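Local coordinates for protein O-methyltransferase, SAM-dependent (Legionella pneumophila subsp. pneumophila, PDB 3R3H) that probably transfers a methyl group from S-adenosylmethionine to an oxygen atom of an acceptor molecule, at residues 67-72 and 91-96; 25-30 and 74-79; 171-176 and 185-190. One frame throughout, in Å; residues are numbered along the deposited sequence.

Contact 1: residues 67-72 and 91-96; sequences LGTFTG and CDINEG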
ATOM      1  N   LEU A  67       6.373  -9.923  14.182  1.00 27.97           N
ATOM      2  CA  LEU A  67       5.972 -11.024  15.065  1.00 29.40           C
ATOM      3  C   LEU A  67       5.257 -12.058  14.226  1.00 29.26           C
ATOM      4  O   LEU A  67       4.580 -11.707  13.250  1.00 29.81           O
ATOM      5  CB  LEU A  67       4.977 -10.571  16.124  1.00 28.35           C
ATOM      6  CG  LEU A  67       5.030  -9.248  16.882  1.00 30.92           C
ATOM      7  CD1 LEU A  67       4.893  -8.046  15.953  1.00 25.81           C
ATOM      8  CD2 LEU A  67       3.863  -9.266  17.862  1.00 30.76           C
ATOM      9  N   GLY A  68       5.374 -13.325  14.607  1.00 29.68           N
ATOM     10  CA  GLY A  68       4.705 -14.348  13.829  1.00 29.31           C
ATOM     11  C   GLY A  68       5.402 -15.680  13.893  1.00 29.63           C
ATOM     12  O   GLY A  68       6.283 -15.899  14.724  1.00 28.53           O
ATOM     13  N   THR A  69       4.970 -16.589  13.033  1.00 30.55           N
ATOM     14  CA  THR A  69       5.563 -17.915  12.957  1.00 32.32           C
ATOM     15  C   THR A  69       6.249 -17.839  11.586  1.00 31.80           C
ATOM     16  O   THR A  69       5.609 -17.952  10.519  1.00 28.49           O
ATOM     17  CB  THR A  69       4.489 -19.029  13.015  1.00 32.36           C
ATOM     18  OG1 THR A  69       3.718 -19.023  11.807  1.00 38.12           O
ATOM     19  CG2 THR A  69       3.556 -18.796  14.194  1.00 30.39           C
ATOM     20  N   PHE A  70       7.566 -17.630  11.644  1.00 33.36           N
ATOM     21  CA  PHE A  70       8.387 -17.423  10.461  1.00 32.31           C
ATOM     22  C   PHE A  70       9.365 -18.474   9.975  1.00 32.80           C
ATOM     23  O   PHE A  70       9.808 -19.365  10.716  1.00 33.38           O
ATOM     24  CB  PHE A  70       9.194 -16.150  10.650  1.00 29.77           C
ATOM     25  CG  PHE A  70       8.378 -14.954  11.022  1.00 30.49           C
ATOM     26  CD1 PHE A  70       7.370 -14.490  10.174  1.00 30.34           C
ATOM     27  CD2 PHE A  70       8.677 -14.232  12.176  1.00 29.25           C
ATOM     28  CE1 PHE A  70       6.681 -13.320  10.462  1.00 29.77           C
ATOM     29  CE2 PHE A  70       7.996 -13.052  12.485  1.00 27.70           C
ATOM     30  CZ  PHE A  70       6.996 -12.594  11.622  1.00 29.75           C
ATOM     31  N   THR A  71       9.712 -18.311   8.697  1.00 33.89           N
ATOM     32  CA  THR A  71      10.713 -19.129   8.023  1.00 33.71           C
ATOM     33  C   THR A  71      11.969 -18.228   8.033  1.00 33.85           C
ATOM     34  O   THR A  71      13.106 -18.716   7.937  1.00 37.02           O
ATOM     35  CB  THR A  71      10.335 -19.453   6.541  1.00 33.57           C
ATOM     36  OG1 THR A  71      10.017 -18.242   5.831  1.00 30.55           O
ATOM     37  CG2 THR A  71       9.168 -20.438   6.494  1.00 33.35           C
ATOM     38  N   GLY A  72      11.744 -16.917   8.175  1.00 32.63           N
ATOM     39  CA  GLY A  72      12.838 -15.969   8.204  1.00 29.00           C
ATOM     40  C   GLY A  72      12.927 -15.190   6.910  1.00 29.66           C
ATOM     41  O   GLY A  72      13.868 -14.426   6.701  1.00 26.45           O
ATOM     42  N   CYS A  91      10.483 -11.773  15.712  1.00 36.16           N
ATOM     43  CA  CYS A  91      10.079 -12.535  16.895  1.00 37.06           C
ATOM     44  C   CYS A  91       9.399 -13.801  16.425  1.00 37.69           C
ATOM     45  O   CYS A  91       8.286 -13.732  15.893  1.00 38.74           O
ATOM     46  CB  CYS A  91       9.104 -11.717  17.758  1.00 37.33           C
ATOM     47  SG  CYS A  91       9.654 -10.009  18.223  1.00 41.11           S
ATOM     48  N   ASP A  92      10.061 -14.950  16.591  1.00 37.44           N
ATOM     49  CA  ASP A  92       9.468 -16.214  16.159  1.00 37.86           C
ATOM     50  C   ASP A  92       8.868 -17.008  17.321  1.00 38.39           C
ATOM     51  O   ASP A  92       9.586 -17.581  18.152  1.00 37.48           O
ATOM     52  CB  ASP A  92      10.480 -17.080  15.405  1.00 38.76           C
ATOM     53  CG  ASP A  92       9.812 -18.252  14.685  1.00 41.34           C
ATOM     54  OD1 ASP A  92      10.517 -19.173  14.208  1.00 42.74           O
ATOM     55  OD2 ASP A  92       8.564 -18.249  14.588  1.00 43.79           O
ATOM     56  N   ILE A  93       7.533 -17.025  17.349  1.00 37.66           N
ATOM     57  CA  ILE A  93       6.744 -17.689  18.381  1.00 35.82           C
ATOM     58  C   ILE A  93       6.617 -19.175  18.098  1.00 35.71           C
ATOM     59  O   ILE A  93       6.269 -19.961  18.983  1.00 37.12           O
ATOM     60  CB  ILE A  93       5.342 -17.085  18.443  1.00 32.65           C
ATOM     61  CG1 ILE A  93       4.562 -17.464  17.183  1.00 32.12           C
ATOM     62  CG2 ILE A  93       5.456 -15.574  18.536  1.00 32.45           C
ATOM     63  CD1 ILE A  93       3.114 -17.076  17.202  1.00 32.60           C
ATOM     64  N   ASN A  94       6.894 -19.551  16.855  1.00 35.41           N
ATOM     65  CA  ASN A  94       6.815 -20.940  16.431  1.00 36.13           C
ATOM     66  C   ASN A  94       7.584 -21.884  17.367  1.00 38.40           C
ATOM     67  O   ASN A  94       8.772 -21.660  17.680  1.00 39.96           O
ATOM     68  CB  ASN A  94       7.369 -21.055  15.006  1.00 34.37           C
ATOM     69  CG  ASN A  94       7.165 -22.432  14.393  1.00 32.44           C
ATOM     70  OD1 ASN A  94       6.540 -23.308  14.981  1.00 31.63           O
ATOM     71  ND2 ASN A  94       7.681 -22.615  13.191  1.00 30.88           N
ATOM     72  N   GLU A  95       6.906 -22.924  17.837  1.00 40.72           N
ATOM     73  CA  GLU A  95       7.577 -23.888  18.686  1.00 43.85           C
ATOM     74  C   GLU A  95       7.400 -25.286  18.116  1.00 44.14           C
ATOM     75  O   GLU A  95       7.617 -26.299  18.793  1.00 44.11           O
ATOM     76  CB  GLU A  95       7.094 -23.806  20.131  1.00 45.75           C
ATOM     77  CG  GLU A  95       5.634 -23.543  20.350  1.00 47.74           C
ATOM     78  CD  GLU A  95       5.354 -23.289  21.820  1.00 49.32           C
ATOM     79  OE1 GLU A  95       5.321 -24.265  22.602  1.00 50.85           O
ATOM     80  OE2 GLU A  95       5.197 -22.106  22.195  1.00 49.70           O
ATOM     81  N   GLY A  96       7.005 -25.314  16.845  1.00 44.00           N
ATOM     82  CA  GLY A  96       6.851 -26.555  16.110  1.00 43.97           C
ATOM     83  C   GLY A  96       8.118 -26.659  15.274  1.00 44.93           C
ATOM     84  O   GLY A  96       9.165 -26.129  15.652  1.00 43.36           O
TER
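D92 and F70 meet where two neighbouring parallel strands run out into loops. D92 OD2 takes the amide of F70 (N to OD2 3.2 Å) from one face of its carboxylate plane and N94 N (3.1 Å) from the opposite face; the second bond makes an Asx turn. The carboxylate reaches both donors because D92 CG stands anti to the backbone N (chi1 -167°). Backbone pairing packs the inner part: I93 N gives G68 O a nearly straight bond (3.1 Å, 165° at the hydrogen), while the link from G68 N to C91 O is weak. G68 has no side chain, and the ring of F70 uses this, one face lying over G68 C at 3.9 Å. The CE2 corner of the same ring comes obliquely to C91 O.

The other flank is less buried. There T69 CG2 touches I93 CG1 (3.4 Å), the two side chains crossing at a slant, and T69 CB meets N94 CB at 4.0 Å; T69, I93 and N94 are all partly exposed. Segment 67-72 takes the end of strand 63-68 into the glycine-containing loop that, in class I methyltransferases, typically borders the S-adenosylmethionine site. The F70 amide ties this loop to the end of strand 87-92, while the N94 amide holds the same oxygen from its own turn, consistent with a preformed cofactor site.

Contact 2: residues 25-30 and 74-79; sequences PALAAL and SALAMS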
ATOM      1  N   PRO A  25      18.152 -13.289  -4.621  1.00 45.02           N
ATOM      2  CA  PRO A  25      18.496 -14.723  -4.627  1.00 46.26           C
ATOM      3  C   PRO A  25      18.367 -15.493  -3.317  1.00 43.93           C
ATOM      4  O   PRO A  25      17.814 -16.598  -3.293  1.00 42.78           O
ATOM      5  CB  PRO A  25      19.925 -14.741  -5.180  1.00 45.21           C
ATOM      6  CG  PRO A  25      20.403 -13.305  -5.051  1.00 46.47           C
ATOM      7  CD  PRO A  25      19.173 -12.516  -5.350  1.00 45.93           C
ATOM      8  N   ALA A  26      18.895 -14.920  -2.238  1.00 42.49           N
ATOM      9  CA  ALA A  26      18.825 -15.555  -0.925  1.00 41.96           C
ATOM     10  C   ALA A  26      17.363 -15.680  -0.520  1.00 40.42           C
ATOM     11  O   ALA A  26      16.967 -16.669   0.098  1.00 41.90           O
ATOM     12  CB  ALA A  26      19.587 -14.733   0.089  1.00 40.89           C
ATOM     13  N   LEU A  27      16.562 -14.672  -0.871  1.00 38.68           N
ATOM     14  CA  LEU A  27      15.131 -14.691  -0.568  1.00 36.09           C
ATOM     15  C   LEU A  27      14.479 -15.830  -1.339  1.00 35.77           C
ATOM     16  O   LEU A  27      13.883 -16.737  -0.753  1.00 34.21           O
ATOM     17  CB  LEU A  27      14.468 -13.380  -0.993  1.00 35.22           C
ATOM     18  CG  LEU A  27      14.451 -12.195  -0.045  1.00 32.18           C
ATOM     19  CD1 LEU A  27      13.729 -11.037  -0.710  1.00 31.38           C
ATOM     20  CD2 LEU A  27      13.769 -12.604   1.243  1.00 31.53           C
ATOM     21  N   ALA A  28      14.605 -15.762  -2.661  1.00 35.75           N
ATOM     22  CA  ALA A  28      14.022 -16.760  -3.542  1.00 37.58           C
ATOM     23  C   ALA A  28      14.429 -18.161  -3.088  1.00 39.33           C
ATOM     24  O   ALA A  28      13.612 -19.095  -3.094  1.00 41.08           O
ATOM     25  CB  ALA A  28      14.481 -16.508  -4.971  1.00 35.47           C
ATOM     26  N   ALA A  29      15.692 -18.289  -2.681  1.00 40.16           N
ATOM     27  CA  ALA A  29      16.258 -19.552  -2.217  1.00 40.64           C
ATOM     28  C   ALA A  29      15.641 -19.982  -0.894  1.00 40.15           C
ATOM     29  O   ALA A  29      15.288 -21.151  -0.715  1.00 40.57           O
ATOM     30  CB  ALA A  29      17.771 -19.405  -2.068  1.00 40.91           C
ATOM     31  N   LEU A  30      15.527 -19.035   0.036  1.00 40.31           N
ATOM     32  CA  LEU A  30      14.934 -19.332   1.334  1.00 41.78           C
ATOM     33  C   LEU A  30      13.513 -19.820   1.049  1.00 40.96           C
ATOM     34  O   LEU A  30      13.074 -20.847   1.570  1.00 40.11           O
ATOM     35  CB  LEU A  30      14.903 -18.068   2.217  1.00 40.92           C
ATOM     36  CG  LEU A  30      14.689 -18.211   3.738  1.00 40.33           C
ATOM     37  CD1 LEU A  30      15.015 -16.888   4.435  1.00 38.71           C
ATOM     38  CD2 LEU A  30      13.267 -18.648   4.033  1.00 38.31           C
ATOM     39  N   SER A  74      10.425 -12.916   5.615  1.00 26.17           N
ATOM     40  CA  SER A  74      10.023 -11.521   5.771  1.00 24.83           C
ATOM     41  C   SER A  74      11.066 -10.710   6.544  1.00 23.17           C
ATOM     42  O   SER A  74      11.197  -9.503   6.345  1.00 23.35           O
ATOM     43  CB  SER A  74       8.642 -11.421   6.458  1.00 23.84           C
ATOM     44  OG  SER A  74       8.531 -12.301   7.563  1.00 22.84           O
ATOM     45  N   ALA A  75      11.813 -11.380   7.416  1.00 23.88           N
ATOM     46  CA  ALA A  75      12.849 -10.715   8.208  1.00 25.04           C
ATOM     47  C   ALA A  75      14.030 -10.325   7.306  1.00 25.23           C
ATOM     48  O   ALA A  75      14.670  -9.274   7.503  1.00 24.31           O
ATOM     49  CB  ALA A  75      13.327 -11.647   9.331  1.00 24.54           C
ATOM     50  N   LEU A  76      14.303 -11.182   6.321  1.00 24.52           N
ATOM     51  CA  LEU A  76      15.384 -10.955   5.386  1.00 23.74           C
ATOM     52  C   LEU A  76      15.030  -9.801   4.465  1.00 25.89           C
ATOM     53  O   LEU A  76      15.790  -8.825   4.338  1.00 24.31           O
ATOM     54  CB  LEU A  76      15.618 -12.221   4.574  1.00 23.48           C
ATOM     55  CG  LEU A  76      16.709 -12.146   3.498  1.00 22.94           C
ATOM     56  CD1 LEU A  76      18.050 -11.779   4.135  1.00 20.76           C
ATOM     57  CD2 LEU A  76      16.788 -13.489   2.798  1.00 22.53           C
ATOM     58  N   ALA A  77      13.866  -9.923   3.826  1.00 26.50           N
ATOM     59  CA  ALA A  77      13.369  -8.894   2.905  1.00 26.29           C
ATOM     60  C   ALA A  77      13.385  -7.536   3.579  1.00 25.90           C
ATOM     61  O   ALA A  77      13.782  -6.550   2.974  1.00 26.39           O
ATOM     62  CB  ALA A  77      11.946  -9.226   2.459  1.00 25.54           C
ATOM     63  N   MET A  78      12.951  -7.496   4.837  1.00 26.12           N
ATOM     64  CA  MET A  78      12.914  -6.256   5.604  1.00 27.02           C
ATOM     65  C   MET A  78      14.298  -5.624   5.780  1.00 27.46           C
ATOM     66  O   MET A  78      14.447  -4.414   5.577  1.00 28.15           O
ATOM     67  CB  MET A  78      12.264  -6.498   6.979  1.00 27.48           C
ATOM     68  CG  MET A  78      10.750  -6.260   6.985  1.00 29.79           C
ATOM     69  SD  MET A  78       9.906  -6.620   8.551  1.00 31.87           S
ATOM     70  CE  MET A  78       8.571  -7.641   7.945  1.00 35.04           C
ATOM     71  N   SER A  79      15.311  -6.417   6.147  1.00 30.02           N
ATOM     72  CA  SER A  79      16.644  -5.835   6.341  1.00 30.45           C
ATOM     73  C   SER A  79      17.299  -5.470   5.015  1.00 30.56           C
ATOM     74  O   SER A  79      18.160  -4.596   4.959  1.00 29.71           O
ATOM     75  CB  SER A  79      17.558  -6.773   7.145  1.00 32.36           C
ATOM     76  OG  SER A  79      18.053  -7.835   6.365  1.00 35.64           O
TER
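L76 is the first residue of 74-79 to touch helix 25-30, and it takes part in three of the four residue pairs. With CG anti to the backbone N (chi1 178°), the side chain extends straight out toward the other helix, and its CD2 methyl enters between A26, L27 and L30. The closest approach is methyl to methyl, L76 CD2 to L27 CD2 at 3.5 Å; the two side chains pass alongside each other, pointing opposite ways. A26 CB lies 4.1 Å from the same L76 CD2, and L30 CD1 touches it at 4.2 Å. W105 and Q110 also pack on L76.

One residue on, A77 offers only a methyl, which both branches of L27 use: A77 CB is 4.0 Å from L27 CD2 and 4.1 Å from L27 CD1. The short side chain lets L27 CD2 come close to the helix backbone as well, 3.7 Å from A77 N. The segments run almost antiparallel (171°), their axes 9.9 Å apart. Helix 73-80 is the crossover helix of the beta-alpha-beta unit between strands 63-68 and 87-92 of the Rossmann-like sheet, whereas helix 25-32 belongs to the N-terminal part of the chain and packs on the side of helix 73-80 turned largely away from the sheet.

M78 marks the other side of the helix, packing on V64 of the sheet and on helix 46-59. The S79 hydroxyl bends back to the carbonyl of L76, OG to O 3.2 Å.

Contact 3: residues 171-176 and 185-190; sequences IFWDGK and GQTREI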
ATOM      1  N   ILE A 171      -6.693  -9.563   8.229  1.00 36.50           N
ATOM      2  CA  ILE A 171      -7.811  -8.765   8.723  1.00 36.44           C
ATOM      3  C   ILE A 171      -9.125  -9.500   8.404  1.00 38.31           C
ATOM      4  O   ILE A 171     -10.068  -9.526   9.207  1.00 37.18           O
ATOM      5  CB  ILE A 171      -7.770  -7.344   8.118  1.00 33.63           C
ATOM      6  CG1 ILE A 171      -6.477  -6.647   8.560  1.00 31.51           C
ATOM      7  CG2 ILE A 171      -8.950  -6.537   8.589  1.00 34.34           C
ATOM      8  CD1 ILE A 171      -6.226  -6.709  10.045  1.00 27.49           C
ATOM      9  N   PHE A 172      -9.177 -10.103   7.228  1.00 39.58           N
ATOM     10  CA  PHE A 172     -10.330 -10.897   6.842  1.00 42.48           C
ATOM     11  C   PHE A 172      -9.749 -12.294   7.061  1.00 45.81           C
ATOM     12  O   PHE A 172      -8.943 -12.760   6.260  1.00 48.02           O
ATOM     13  CB  PHE A 172     -10.656 -10.709   5.359  1.00 42.12           C
ATOM     14  CG  PHE A 172     -10.506  -9.286   4.861  1.00 43.44           C
ATOM     15  CD1 PHE A 172     -11.037  -8.206   5.579  1.00 43.37           C
ATOM     16  CD2 PHE A 172      -9.864  -9.034   3.652  1.00 42.44           C
ATOM     17  CE1 PHE A 172     -10.925  -6.905   5.094  1.00 42.56           C
ATOM     18  CE2 PHE A 172      -9.750  -7.740   3.163  1.00 43.70           C
ATOM     19  CZ  PHE A 172     -10.279  -6.673   3.880  1.00 43.52           C
ATOM     20  N   TRP A 173     -10.108 -12.954   8.151  1.00 45.99           N
ATOM     21  CA  TRP A 173      -9.561 -14.278   8.437  1.00 45.61           C
ATOM     22  C   TRP A 173     -10.069 -15.313   7.417  1.00 47.49           C
ATOM     23  O   TRP A 173     -10.687 -16.309   7.783  1.00 47.10           O
ATOM     24  CB  TRP A 173      -9.965 -14.670   9.865  1.00 45.29           C
ATOM     25  CG  TRP A 173      -9.253 -15.842  10.493  1.00 45.00           C
ATOM     26  CD1 TRP A 173      -9.784 -16.699  11.408  1.00 44.43           C
ATOM     27  CD2 TRP A 173      -7.869 -16.221  10.349  1.00 46.04           C
ATOM     28  NE1 TRP A 173      -8.833 -17.581  11.848  1.00 44.98           N
ATOM     29  CE2 TRP A 173      -7.645 -17.315  11.216  1.00 44.71           C
ATOM     30  CE3 TRP A 173      -6.796 -15.745   9.571  1.00 44.70           C
ATOM     31  CZ2 TRP A 173      -6.404 -17.941  11.339  1.00 44.43           C
ATOM     32  CZ3 TRP A 173      -5.557 -16.369   9.692  1.00 45.14           C
ATOM     33  CH2 TRP A 173      -5.375 -17.458  10.572  1.00 45.83           C
ATOM     34  N   ASP A 174      -9.797 -15.064   6.141  1.00 48.77           N
ATOM     35  CA  ASP A 174     -10.205 -15.941   5.047  1.00 50.16           C
ATOM     36  C   ASP A 174     -11.686 -15.775   4.745  1.00 50.98           C
ATOM     37  O   ASP A 174     -12.279 -16.556   3.996  1.00 51.06           O
ATOM     38  CB  ASP A 174      -9.896 -17.402   5.383  1.00 50.79           C
ATOM     39  CG  ASP A 174     -10.189 -18.351   4.223  1.00 52.67           C
ATOM     40  OD1 ASP A 174      -9.744 -18.091   3.084  1.00 53.52           O
ATOM     41  OD2 ASP A 174     -10.857 -19.377   4.457  1.00 54.93           O
ATOM     42  N   GLY A 175     -12.280 -14.733   5.318  1.00 51.35           N
ATOM     43  CA  GLY A 175     -13.693 -14.481   5.104  1.00 51.33           C
ATOM     44  C   GLY A 175     -14.527 -15.052   6.237  1.00 51.09           C
ATOM     45  O   GLY A 175     -15.741 -15.201   6.118  1.00 51.55           O
ATOM     46  N   LYS A 176     -13.859 -15.378   7.337  1.00 50.75           N
ATOM     47  CA  LYS A 176     -14.523 -15.930   8.503  1.00 51.33           C
ATOM     48  C   LYS A 176     -14.898 -14.810   9.480  1.00 51.06           C
ATOM     49  O   LYS A 176     -15.441 -15.080  10.554  1.00 50.94           O
ATOM     50  CB  LYS A 176     -13.610 -16.941   9.196  1.00 51.41           C
ATOM     51  CG  LYS A 176     -13.002 -17.956   8.268  1.00 52.30           C
ATOM     52  CD  LYS A 176     -13.586 -19.333   8.467  1.00 54.92           C
ATOM     53  CE  LYS A 176     -14.843 -19.543   7.634  1.00 57.23           C
ATOM     54  NZ  LYS A 176     -15.295 -20.974   7.670  1.00 57.31           N
ATOM     55  N   GLY A 185     -11.991 -19.021  18.636  1.00 45.61           N
ATOM     56  CA  GLY A 185     -11.539 -17.785  19.244  1.00 46.10           C
ATOM     57  C   GLY A 185     -10.581 -16.954  18.414  1.00 46.91           C
ATOM     58  O   GLY A 185     -10.258 -15.831  18.805  1.00 47.60           O
ATOM     59  N   GLN A 186     -10.116 -17.491  17.287  1.00 47.66           N
ATOM     60  CA  GLN A 186      -9.188 -16.765  16.423  1.00 48.86           C
ATOM     61  C   GLN A 186      -9.922 -15.774  15.551  1.00 48.28           C
ATOM     62  O   GLN A 186      -9.494 -14.629  15.400  1.00 47.95           O
ATOM     63  CB  GLN A 186      -8.412 -17.729  15.541  1.00 50.04           C
ATOM     64  CG  GLN A 186      -7.561 -18.658  16.331  1.00 54.86           C
ATOM     65  CD  GLN A 186      -7.619 -20.055  15.780  1.00 59.13           C
ATOM     66  OE1 GLN A 186      -7.143 -20.309  14.671  1.00 60.93           O
ATOM     67  NE2 GLN A 186      -8.223 -20.979  16.541  1.00 61.33           N
ATOM     68  N   THR A 187     -11.025 -16.222  14.963  1.00 47.81           N
ATOM     69  CA  THR A 187     -11.826 -15.342  14.125  1.00 46.37           C
ATOM     70  C   THR A 187     -12.665 -14.451  15.047  1.00 44.46           C
ATOM     71  O   THR A 187     -13.251 -13.470  14.620  1.00 45.05           O
ATOM     72  CB  THR A 187     -12.726 -16.155  13.156  1.00 46.69           C
ATOM     73  OG1 THR A 187     -14.102 -15.870  13.418  1.00 48.13           O
ATOM     74  CG2 THR A 187     -12.472 -17.649  13.315  1.00 44.83           C
ATOM     75  N   ARG A 188     -12.697 -14.807  16.324  1.00 43.33           N
ATOM     76  CA  ARG A 188     -13.438 -14.049  17.316  1.00 42.79           C
ATOM     77  C   ARG A 188     -12.606 -12.841  17.723  1.00 42.88           C
ATOM     78  O   ARG A 188     -13.136 -11.775  18.020  1.00 43.49           O
ATOM     79  CB  ARG A 188     -13.720 -14.933  18.530  1.00 43.80           C
ATOM     80  CG  ARG A 188     -14.321 -14.194  19.693  1.00 47.12           C
ATOM     81  CD  ARG A 188     -14.163 -15.008  20.959  1.00 51.72           C
ATOM     82  NE  ARG A 188     -14.606 -14.273  22.139  1.00 55.24           N
ATOM     83  CZ  ARG A 188     -15.873 -13.990  22.415  1.00 56.55           C
ATOM     84  NH1 ARG A 188     -16.834 -14.383  21.592  1.00 55.84           N
ATOM     85  NH2 ARG A 188     -16.175 -13.322  23.524  1.00 57.74           N
ATOM     86  N   GLU A 189     -11.289 -13.025  17.736  1.00 42.64           N
ATOM     87  CA  GLU A 189     -10.348 -11.967  18.099  1.00 41.37           C
ATOM     88  C   GLU A 189     -10.108 -10.999  16.959  1.00 41.07           C
ATOM     89  O   GLU A 189      -9.927  -9.800  17.166  1.00 40.67           O
ATOM     90  CB  GLU A 189      -9.023 -12.574  18.504  1.00 41.56           C
ATOM     91  CG  GLU A 189      -8.932 -12.859  19.966  1.00 44.40           C
ATOM     92  CD  GLU A 189      -8.877 -11.585  20.787  1.00 46.30           C
ATOM     93  OE1 GLU A 189      -9.746 -11.425  21.686  1.00 48.48           O
ATOM     94  OE2 GLU A 189      -7.967 -10.753  20.533  1.00 42.70           O
ATOM     95  N   ILE A 190     -10.088 -11.525  15.744  1.00 41.15           N
ATOM     96  CA  ILE A 190      -9.884 -10.668  14.588  1.00 42.25           C
ATOM     97  C   ILE A 190     -11.075  -9.707  14.558  1.00 43.37           C
ATOM     98  O   ILE A 190     -10.888  -8.492  14.567  1.00 45.23           O
ATOM     99  CB  ILE A 190      -9.847 -11.483  13.252  1.00 42.26           C
ATOM    100  CG1 ILE A 190      -8.823 -12.640  13.336  1.00 41.36           C
ATOM    101  CG2 ILE A 190      -9.565 -10.539  12.081  1.00 40.80           C
ATOM    102  CD1 ILE A 190      -7.395 -12.234  13.544  1.00 38.21           C
TER
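W173 swings its indole out to helix 185-198 by placing CG anti to the backbone N (chi1 -166°), and I190, whose CG2 is anti to its backbone N (CG1 at chi1 -53°), sends that methyl toward the loop and turns CG1 to the base of the tryptophan. The indole presents its pyrrole edge: T187 CG2 sits at this edge, close to the ring plane, 3.4 Å from W173 CD1, the two side chains crossing at about a right angle. Next to it Q186 CB approaches W173 NE1 obliquely at 3.7 Å, and the amide plane of Q186 stands 66° from that of the indole.

At the root of the side chain, I190 CG1 packs against W173 CB at 4.2 Å, while I190 CG2 lies beside the carbonyl oxygen of I171. That oxygen has a polar partner too, N194 ND2 one turn further along the helix. At the far end of segment 171-176, K176 is met by T187. The threonine hydroxyl donates to the carbonyl of K176 (OG1 to O 3.3 Å), approaching from well above the carbonyl plane, and T187 CB lies 4.1 Å from K176 CB. Behind the loop, I171 and F172 pack on I19 and L6 of the second subunit.

Segment 171-176 follows strand 164-169, the strand that lies next to the antiparallel strand 214-219. This is the connection from the fifth strand through helix 185-198 to the sixth strand (203-208) of the class I methyltransferase fold, and here it also reaches the dimer interface.

Overall arrangement
All three contacts belong to one Rossmann-like domain with strand order 3-2-1-4-5-7-6. Contacts 1 and 2 interlock along the chain, their segments running 25-30, 67-72, 74-79, 91-96, and they share the unit strand 63-68, helix 73-80, strand 87-92. Their centres are about 15 Å apart and they touch, L30 packing on T71 and G72. Contact 3 follows later in the chain, after strand 164-169; its centre lies about 20 Å from that of contact 1 and about 28 Å from that of contact 2. Helix 25-32, near the N-terminus, packs beside the probable cofactor loop, while contact 3 lies across the chain's centre from contact 2, where I171 and F172 pack on the second subunit.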